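Local coordinates for protein spherulin-4 (Aspergillus clavatus, PDB 5C5G) that is a glycoside hydrolase of the spherulin-4 family with a (beta/alpha) barrel fold, probably acting on galactosaminogalactan during its biosynthesis in the fungus, at residues P25-F38 with F241-A253. Sequence-based numbering, arbitrary orientation.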
ATOM      1  N   PRO A  25      10.735   7.332  11.472  1.00 14.45           N
ATOM      2  CA  PRO A  25      11.428   6.138  10.964  1.00 15.45           C
ATOM      3  C   PRO A  25      11.177   5.891   9.483  1.00 13.95           C
ATOM      4  O   PRO A  25      12.015   5.280   8.815  1.00 13.59           O
ATOM      5  CB  PRO A  25      10.838   5.005  11.807  1.00 16.45           C
ATOM      6  CG  PRO A  25      10.415   5.660  13.074  1.00 16.78           C
ATOM      7  CD  PRO A  25       9.889   7.010  12.628  1.00 15.61           C
ATOM      8  N   LEU A  26      10.051   6.368   8.967  1.00 12.39           N
ATOM      9  CA  LEU A  26       9.780   6.271   7.548  1.00 11.99           C
ATOM     10  C   LEU A  26      10.567   7.340   6.799  1.00 12.42           C
ATOM     11  O   LEU A  26      11.225   7.054   5.786  1.00 13.00           O
ATOM     12  CB  LEU A  26       8.279   6.395   7.256  1.00 11.75           C
ATOM     13  CG  LEU A  26       7.916   6.497   5.774  1.00 11.58           C
ATOM     14  CD1 LEU A  26       8.371   5.287   4.992  1.00 11.90           C
ATOM     15  CD2 LEU A  26       6.425   6.679   5.621  1.00 13.22           C
ATOM     16  N   GLU A  27      10.533   8.571   7.281  1.00 13.09           N
ATOM     17  CA  GLU A  27      11.256   9.608   6.577  1.00 13.92           C
ATOM     18  C   GLU A  27      12.732   9.272   6.526  1.00 15.12           C
ATOM     19  O   GLU A  27      13.401   9.541   5.528  1.00 15.72           O
ATOM     20  CB  GLU A  27      11.037  10.976   7.204  1.00 16.95           C
ATOM     21  CG  GLU A  27      11.516  12.088   6.286  1.00 19.91           C
ATOM     22  CD  GLU A  27      11.300  13.460   6.845  1.00 22.02           C
ATOM     23  OE1 GLU A  27      10.647  13.591   7.905  1.00 24.74           O
ATOM     24  OE2 GLU A  27      11.796  14.409   6.214  1.00 23.14           O
ATOM     25  N   ASP A  28      13.247   8.678   7.600  1.00 14.79           N
ATOM     26  CA  ASP A  28      14.664   8.350   7.651  1.00 17.19           C
ATOM     27  C   ASP A  28      15.060   7.368   6.548  1.00 15.50           C
ATOM     28  O   ASP A  28      16.083   7.564   5.896  1.00 16.93           O
ATOM     29  CB  ASP A  28      15.045   7.803   9.019  1.00 19.40           C
ATOM     30  CG  ASP A  28      15.084   8.887  10.104  1.00 30.17           C
ATOM     31  OD1 ASP A  28      15.074  10.092   9.776  1.00 31.34           O
ATOM     32  OD2 ASP A  28      15.140   8.523  11.296  1.00 32.99           O
ATOM     33  N   VAL A  29      14.264   6.331   6.312  1.00 13.28           N
ATOM     34  CA  VAL A  29      14.625   5.379   5.266  1.00 13.79           C
ATOM     35  C   VAL A  29      14.342   5.933   3.864  1.00 12.64           C
ATOM     36  O   VAL A  29      15.071   5.610   2.927  1.00 13.94           O
ATOM     37  CB  VAL A  29      13.959   3.992   5.454  1.00 13.07           C
ATOM     38  CG1 VAL A  29      14.384   3.377   6.772  1.00 15.08           C
ATOM     39  CG2 VAL A  29      12.438   4.070   5.354  1.00 14.16           C
ATOM     40  N   ILE A  30      13.334   6.784   3.721  1.00 13.01           N
ATOM     41  CA  ILE A  30      13.079   7.419   2.438  1.00 14.76           C
ATOM     42  C   ILE A  30      14.288   8.267   2.035  1.00 15.47           C
ATOM     43  O   ILE A  30      14.719   8.247   0.881  1.00 15.89           O
ATOM     44  CB  ILE A  30      11.821   8.306   2.481  1.00 14.25           C
ATOM     45  CG1 ILE A  30      10.572   7.438   2.600  1.00 14.16           C
ATOM     46  CG2 ILE A  30      11.736   9.216   1.243  1.00 15.66           C
ATOM     47  CD1 ILE A  30       9.333   8.228   3.027  1.00 16.70           C
ATOM     48  N   SER A  31      14.817   9.018   2.995  1.00 15.51           N
ATOM     49  CA  SER A  31      15.959   9.887   2.771  1.00 18.36           C
ATOM     50  C   SER A  31      17.243   9.090   2.540  1.00 16.19           C
ATOM     51  O   SER A  31      18.077   9.454   1.705  1.00 19.78           O
ATOM     52  CB  SER A  31      16.131  10.826   3.971  1.00 18.28           C
ATOM     53  OG  SER A  31      17.250  11.667   3.773  1.00 28.45           O
ATOM     54  N   LYS A  32      17.404   7.993   3.274  1.00 16.96           N
ATOM     55  CA  LYS A  32      18.601   7.170   3.157  1.00 18.78           C
ATOM     56  C   LYS A  32      18.657   6.424   1.828  1.00 16.23           C
ATOM     57  O   LYS A  32      19.736   6.132   1.321  1.00 17.24           O
ATOM     58  CB  LYS A  32      18.660   6.167   4.314  1.00 19.65           C
ATOM     59  CG  LYS A  32      19.852   5.233   4.279  1.00 22.67           C
ATOM     60  CD  LYS A  32      19.832   4.246   5.425  1.00 29.03           C
ATOM     61  CE  LYS A  32      20.981   3.260   5.305  1.00 37.02           C
ATOM     62  NZ  LYS A  32      20.854   2.133   6.266  1.00 44.84           N
ATOM     63  N   HIS A  33      17.490   6.100   1.276  1.00 15.32           N
ATOM     64  CA  HIS A  33      17.399   5.259   0.074  1.00 15.68           C
ATOM     65  C   HIS A  33      16.602   5.947  -1.032  1.00 14.30           C
ATOM     66  O   HIS A  33      15.488   5.530  -1.365  1.00 14.22           O
ATOM     67  CB  HIS A  33      16.729   3.934   0.409  1.00 14.63           C
ATOM     68  CG  HIS A  33      17.429   3.144   1.463  1.00 15.72           C
ATOM     69  ND1 HIS A  33      18.619   2.490   1.245  1.00 18.57           N
ATOM     70  CD2 HIS A  33      17.083   2.879   2.745  1.00 16.98           C
ATOM     71  CE1 HIS A  33      18.981   1.860   2.349  1.00 18.41           C
ATOM     72  NE2 HIS A  33      18.056   2.072   3.269  1.00 18.12           N
ATOM     73  N   PRO A  34      17.173   7.009  -1.620  1.00 15.60           N
ATOM     74  CA  PRO A  34      16.446   7.728  -2.674  1.00 15.51           C
ATOM     75  C   PRO A  34      16.186   6.869  -3.908  1.00 16.22           C
ATOM     76  O   PRO A  34      15.307   7.195  -4.693  1.00 16.03           O
ATOM     77  CB  PRO A  34      17.381   8.894  -3.016  1.00 18.97           C
ATOM     78  CG  PRO A  34      18.730   8.466  -2.560  1.00 19.57           C
ATOM     79  CD  PRO A  34      18.486   7.610  -1.343  1.00 17.32           C
ATOM     80  N   ASP A  35      16.931   5.778  -4.050  1.00 16.50           N
ATOM     81  CA  ASP A  35      16.763   4.857  -5.169  1.00 16.18           C
ATOM     82  C   ASP A  35      15.612   3.862  -4.979  1.00 15.15           C
ATOM     83  O   ASP A  35      15.252   3.166  -5.915  1.00 18.70           O
ATOM     84  CB  ASP A  35      18.067   4.089  -5.403  1.00 20.20           C
ATOM     85  CG  ASP A  35      18.502   3.294  -4.185  1.00 27.63           C
ATOM     86  OD1 ASP A  35      18.510   3.858  -3.070  1.00 22.53           O
ATOM     87  OD2 ASP A  35      18.827   2.098  -4.337  1.00 38.16           O
ATOM     88  N   VAL A  36      15.062   3.771  -3.775  1.00 13.57           N
ATOM     89  CA  VAL A  36      13.941   2.892  -3.477  1.00 12.56           C
ATOM     90  C   VAL A  36      12.660   3.679  -3.642  1.00 11.51           C
ATOM     91  O   VAL A  36      12.578   4.832  -3.220  1.00 12.77           O
ATOM     92  CB  VAL A  36      14.036   2.329  -2.041  1.00 13.61           C
ATOM     93  CG1 VAL A  36      12.771   1.575  -1.654  1.00 14.91           C
ATOM     94  CG2 VAL A  36      15.233   1.423  -1.940  1.00 15.16           C
ATOM     95  N   ASN A  37      11.666   3.081  -4.291  1.00  9.88           N
ATOM     96  CA  ASN A  37      10.331   3.675  -4.403  1.00 10.69           C
ATOM     97  C   ASN A  37       9.426   3.176  -3.301  1.00 11.11           C
ATOM     98  O   ASN A  37       9.383   1.968  -3.036  1.00 11.22           O
ATOM     99  CB  ASN A  37       9.741   3.352  -5.768  1.00 12.67           C
ATOM    100  CG  ASN A  37      10.531   3.970  -6.887  1.00 19.02           C
ATOM    101  OD1 ASN A  37      10.956   5.118  -6.782  1.00 17.80           O
ATOM    102  ND2 ASN A  37      10.751   3.216  -7.950  1.00 25.77           N
ATOM    103  N   PHE A  38       8.718   4.111  -2.682  1.00  9.78           N
ATOM    104  CA  PHE A  38       7.844   3.836  -1.556  1.00  9.60           C
ATOM    105  C   PHE A  38       6.412   4.162  -1.938  1.00 10.96           C
ATOM    106  O   PHE A  38       6.121   5.263  -2.407  1.00 12.31           O
ATOM    107  CB  PHE A  38       8.231   4.687  -0.348  1.00 10.73           C
ATOM    108  CG  PHE A  38       9.582   4.368   0.237  1.00 10.30           C
ATOM    109  CD1 PHE A  38      10.738   4.887  -0.316  1.00 10.73           C
ATOM    110  CD2 PHE A  38       9.695   3.574   1.351  1.00 10.14           C
ATOM    111  CE1 PHE A  38      11.980   4.607   0.226  1.00 11.47           C
ATOM    112  CE2 PHE A  38      10.939   3.283   1.888  1.00 10.98           C
ATOM    113  CZ  PHE A  38      12.075   3.812   1.330  1.00 12.11           C
ATOM    114  N   PHE A 241       6.563   0.708  13.773  1.00 12.19           N
ATOM    115  CA  PHE A 241       7.654   0.176  12.976  1.00 13.15           C
ATOM    116  C   PHE A 241       8.253  -1.043  13.634  1.00 11.47           C
ATOM    117  O   PHE A 241       8.525  -1.036  14.832  1.00 13.92           O
ATOM    118  CB  PHE A 241       8.706   1.264  12.761  1.00 13.00           C
ATOM    119  CG  PHE A 241       8.191   2.410  11.948  1.00 13.30           C
ATOM    120  CD1 PHE A 241       7.548   3.473  12.550  1.00 14.66           C
ATOM    121  CD2 PHE A 241       8.277   2.389  10.578  1.00 12.71           C
ATOM    122  CE1 PHE A 241       7.024   4.510  11.779  1.00 15.49           C
ATOM    123  CE2 PHE A 241       7.762   3.413   9.815  1.00 14.91           C
ATOM    124  CZ  PHE A 241       7.143   4.476  10.417  1.00 14.51           C
ATOM    125  N   GLY A 242       8.464  -2.090  12.846  1.00 11.69           N
ATOM    126  CA  GLY A 242       9.040  -3.312  13.361  1.00 12.45           C
ATOM    127  C   GLY A 242      10.497  -3.144  13.721  1.00 13.73           C
ATOM    128  O   GLY A 242      11.178  -2.222  13.256  1.00 13.43           O
ATOM    129  N   GLY A 243      10.991  -4.067  14.533  1.00 13.43           N
ATOM    130  CA  GLY A 243      12.358  -4.002  14.997  1.00 14.85           C
ATOM    131  C   GLY A 243      13.422  -4.147  13.933  1.00 15.37           C
ATOM    132  O   GLY A 243      14.577  -3.818  14.198  1.00 17.12           O
ATOM    133  N   GLN A 244      13.050  -4.633  12.752  1.00 12.33           N
ATOM    134  CA  GLN A 244      13.995  -4.782  11.643  1.00 12.99           C
ATOM    135  C   GLN A 244      13.558  -3.974  10.430  1.00 12.07           C
ATOM    136  O   GLN A 244      13.882  -4.301   9.301  1.00 12.07           O
ATOM    137  CB  GLN A 244      14.169  -6.260  11.293  1.00 13.72           C
ATOM    138  CG  GLN A 244      14.862  -7.007  12.433  1.00 17.43           C
ATOM    139  CD  GLN A 244      15.007  -8.479  12.174  1.00 18.68           C
ATOM    140  OE1 GLN A 244      15.636  -8.889  11.199  1.00 18.54           O
ATOM    141  NE2 GLN A 244      14.406  -9.289  13.037  1.00 19.81           N
ATOM    142  N   TRP A 245      12.810  -2.903  10.672  1.00 11.03           N
ATOM    143  CA  TRP A 245      12.346  -2.041   9.592  1.00 10.82           C
ATOM    144  C   TRP A 245      13.502  -1.509   8.735  1.00 11.28           C
ATOM    145  O   TRP A 245      13.466  -1.595   7.507  1.00 11.49           O
ATOM    146  CB  TRP A 245      11.532  -0.905  10.200  1.00 12.05           C
ATOM    147  CG  TRP A 245      11.253   0.273   9.312  1.00 10.85           C
ATOM    148  CD1 TRP A 245      11.729   1.531   9.481  1.00 12.40           C
ATOM    149  CD2 TRP A 245      10.413   0.308   8.157  1.00 10.90           C
ATOM    150  NE1 TRP A 245      11.237   2.361   8.505  1.00 12.36           N
ATOM    151  CE2 TRP A 245      10.434   1.630   7.673  1.00 11.72           C
ATOM    152  CE3 TRP A 245       9.655  -0.643   7.482  1.00 11.39           C
ATOM    153  CZ2 TRP A 245       9.729   2.024   6.536  1.00 12.08           C
ATOM    154  CZ3 TRP A 245       8.955  -0.247   6.343  1.00 11.54           C
ATOM    155  CH2 TRP A 245       8.986   1.076   5.902  1.00 11.54           C
ATOM    156  N   SER A 246      14.541  -0.979   9.364  1.00 11.70           N
ATOM    157  CA  SER A 246      15.645  -0.422   8.591  1.00 14.31           C
ATOM    158  C   SER A 246      16.352  -1.526   7.797  1.00 13.12           C
ATOM    159  O   SER A 246      16.767  -1.302   6.666  1.00 13.03           O
ATOM    160  CB  SER A 246      16.625   0.354   9.476  1.00 21.79           C
ATOM    161  OG  SER A 246      17.130  -0.452  10.510  1.00 32.65           O
ATOM    162  N   GLU A 247      16.509  -2.702   8.404  1.00 12.43           N
ATOM    163  CA  GLU A 247      17.148  -3.830   7.735  1.00 13.22           C
ATOM    164  C   GLU A 247      16.312  -4.286   6.540  1.00 11.74           C
ATOM    165  O   GLU A 247      16.853  -4.575   5.479  1.00 11.93           O
ATOM    166  CB  GLU A 247      17.369  -4.995   8.706  1.00 13.11           C
ATOM    167  CG  GLU A 247      18.462  -4.754   9.729  1.00 17.78           C
ATOM    168  CD  GLU A 247      18.009  -4.003  10.977  1.00 18.81           C
ATOM    169  OE1 GLU A 247      16.878  -3.486  11.059  1.00 17.99           O
ATOM    170  OE2 GLU A 247      18.838  -3.917  11.907  1.00 24.80           O
ATOM    171  N   PHE A 248      15.000  -4.360   6.717  1.00 10.78           N
ATOM    172  CA  PHE A 248      14.108  -4.695   5.625  1.00 10.80           C
ATOM    173  C   PHE A 248      14.283  -3.726   4.456  1.00 10.10           C
ATOM    174  O   PHE A 248      14.454  -4.148   3.322  1.00 10.58           O
ATOM    175  CB  PHE A 248      12.653  -4.713   6.127  1.00 10.87           C
ATOM    176  CG  PHE A 248      11.621  -4.664   5.039  1.00  9.46           C
ATOM    177  CD1 PHE A 248      11.555  -5.638   4.063  1.00 10.37           C
ATOM    178  CD2 PHE A 248      10.726  -3.620   4.981  1.00 10.44           C
ATOM    179  CE1 PHE A 248      10.601  -5.557   3.053  1.00 11.05           C
ATOM    180  CE2 PHE A 248       9.774  -3.555   3.985  1.00 10.74           C
ATOM    181  CZ  PHE A 248       9.723  -4.522   3.022  1.00 10.44           C
ATOM    182  N   VAL A 249      14.249  -2.425   4.727  1.00 10.22           N
ATOM    183  CA  VAL A 249      14.365  -1.474   3.638  1.00 11.12           C
ATOM    184  C   VAL A 249      15.762  -1.553   3.000  1.00 11.04           C
ATOM    185  O   VAL A 249      15.891  -1.446   1.784  1.00 11.40           O
ATOM    186  CB  VAL A 249      13.995  -0.057   4.071  1.00 10.24           C
ATOM    187  CG1 VAL A 249      14.104   0.892   2.880  1.00 12.18           C
ATOM    188  CG2 VAL A 249      12.580  -0.042   4.611  1.00 11.69           C
ATOM    189  N   ASP A 250      16.803  -1.774   3.797  1.00 11.72           N
ATOM    190  CA  ASP A 250      18.144  -1.951   3.243  1.00 13.38           C
ATOM    191  C   ASP A 250      18.168  -3.118   2.249  1.00 12.14           C
ATOM    192  O   ASP A 250      18.827  -3.056   1.213  1.00 12.78           O
ATOM    193  CB  ASP A 250      19.189  -2.229   4.344  1.00 14.20           C
ATOM    194  CG  ASP A 250      19.592  -0.985   5.130  1.00 34.80           C
ATOM    195  OD1 ASP A 250      19.242   0.143   4.732  1.00 41.55           O
ATOM    196  OD2 ASP A 250      20.293  -1.148   6.154  1.00 39.47           O
ATOM    197  N   LEU A 251      17.467  -4.194   2.575  1.00 11.33           N
ATOM    198  CA  LEU A 251      17.432  -5.353   1.695  1.00 11.64           C
ATOM    199  C   LEU A 251      16.623  -5.054   0.443  1.00 11.25           C
ATOM    200  O   LEU A 251      16.930  -5.548  -0.644  1.00 12.55           O
ATOM    201  CB  LEU A 251      16.824  -6.552   2.419  1.00 12.78           C
ATOM    202  CG  LEU A 251      17.742  -7.136   3.482  1.00 13.47           C
ATOM    203  CD1 LEU A 251      16.932  -8.036   4.403  1.00 14.16           C
ATOM    204  CD2 LEU A 251      18.904  -7.902   2.843  1.00 16.82           C
HETATM  205  N   MSE A 252      15.593  -4.236   0.573  1.00 10.43           N
HETATM  206  CA  MSE A 252      14.826  -3.803  -0.587  1.00 11.16           C
HETATM  207  C   MSE A 252      15.675  -2.925  -1.504  1.00 12.25           C
HETATM  208  O   MSE A 252      15.470  -2.924  -2.719  1.00 13.06           O
HETATM  209  CB  MSE A 252      13.537  -3.105  -0.148  1.00 10.19           C
HETATM  210  CG  MSE A 252      12.606  -4.064   0.598  1.00 11.06           C
HETATM  211 SE   MSE A 252      11.647  -5.270  -0.605  0.90 10.53          SE
HETATM  212  CE  MSE A 252      10.368  -3.981  -1.250  1.00 10.90           C
ATOM    213  N   ALA A 253      16.644  -2.203  -0.934  1.00 11.77           N
ATOM    214  CA  ALA A 253      17.546  -1.345  -1.689  1.00 12.87           C
ATOM    215  C   ALA A 253      18.682  -2.114  -2.349  1.00 17.03           C
ATOM    216  O   ALA A 253      19.401  -1.556  -3.167  1.00 19.87           O
ATOM    217  CB  ALA A 253      18.133  -0.288  -0.771  1.00 14.86           C
TER
HETATM  218  O   HOH W   1      17.453   1.363   5.945  1.00 22.06           O
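Trp245 reaches from helix 245-252 to the first turn of helix 24-32, and following it outward from CB traces much of the contact. With chi1 at 165° its CG lies anti to the backbone N, which carries the indole across the gap between the helices. CB leads into a ring sandwiched within its own segment, Val249 CG2 over one face and Phe241 CD2 over the other. CD1 passes beside Pro25, and NE1 donates a fairly straight hydrogen bond (3.0 Å, 163°) to Pro25 O. That oxygen lies in the indole plane, yet the N-H meets it from above the carbonyl plane, not along a lone pair. Further round, CZ2 packs against Val29 CG2 at 3.6 Å and Leu26 CD1 at 3.9 Å. Proline suits the first turn, which needs no backbone N-H from it; Pro25 directs its CB onto the Phe241 face, 3.6 Å above the centroid, a CH-pi contact.

Beyond Val29, branched Val249 fills the middle, its CG1 lying 3.6 Å from His33 CD2 and also touching Phe38 CZ. Polar groups take over at the solvent side. Asp250 OD1 accepts a salt-bridge hydrogen bond from Lys32 NZ (3.0 Å) on its syn lone pair and lies at the edge of the His33 ring, whose NE2 gives it a weak, bent bond. A water links NE2 to Ser246 O. Ala253 is small enough that its CB touches both His33 ND1 (3.5 Å) and Val36 CG2 (3.6 Å).

The segments thus join the first and last helices of the eight-stranded barrel, the axes of 25-32 and 245-252 crossing at -26°, and close its outer layer. Asp250 would tend to favour a positive imidazole and Lys32 to oppose it, leaving the net shift unclear; a largely apolar seam is pinned by an indole bond at one end and a charged group at the other.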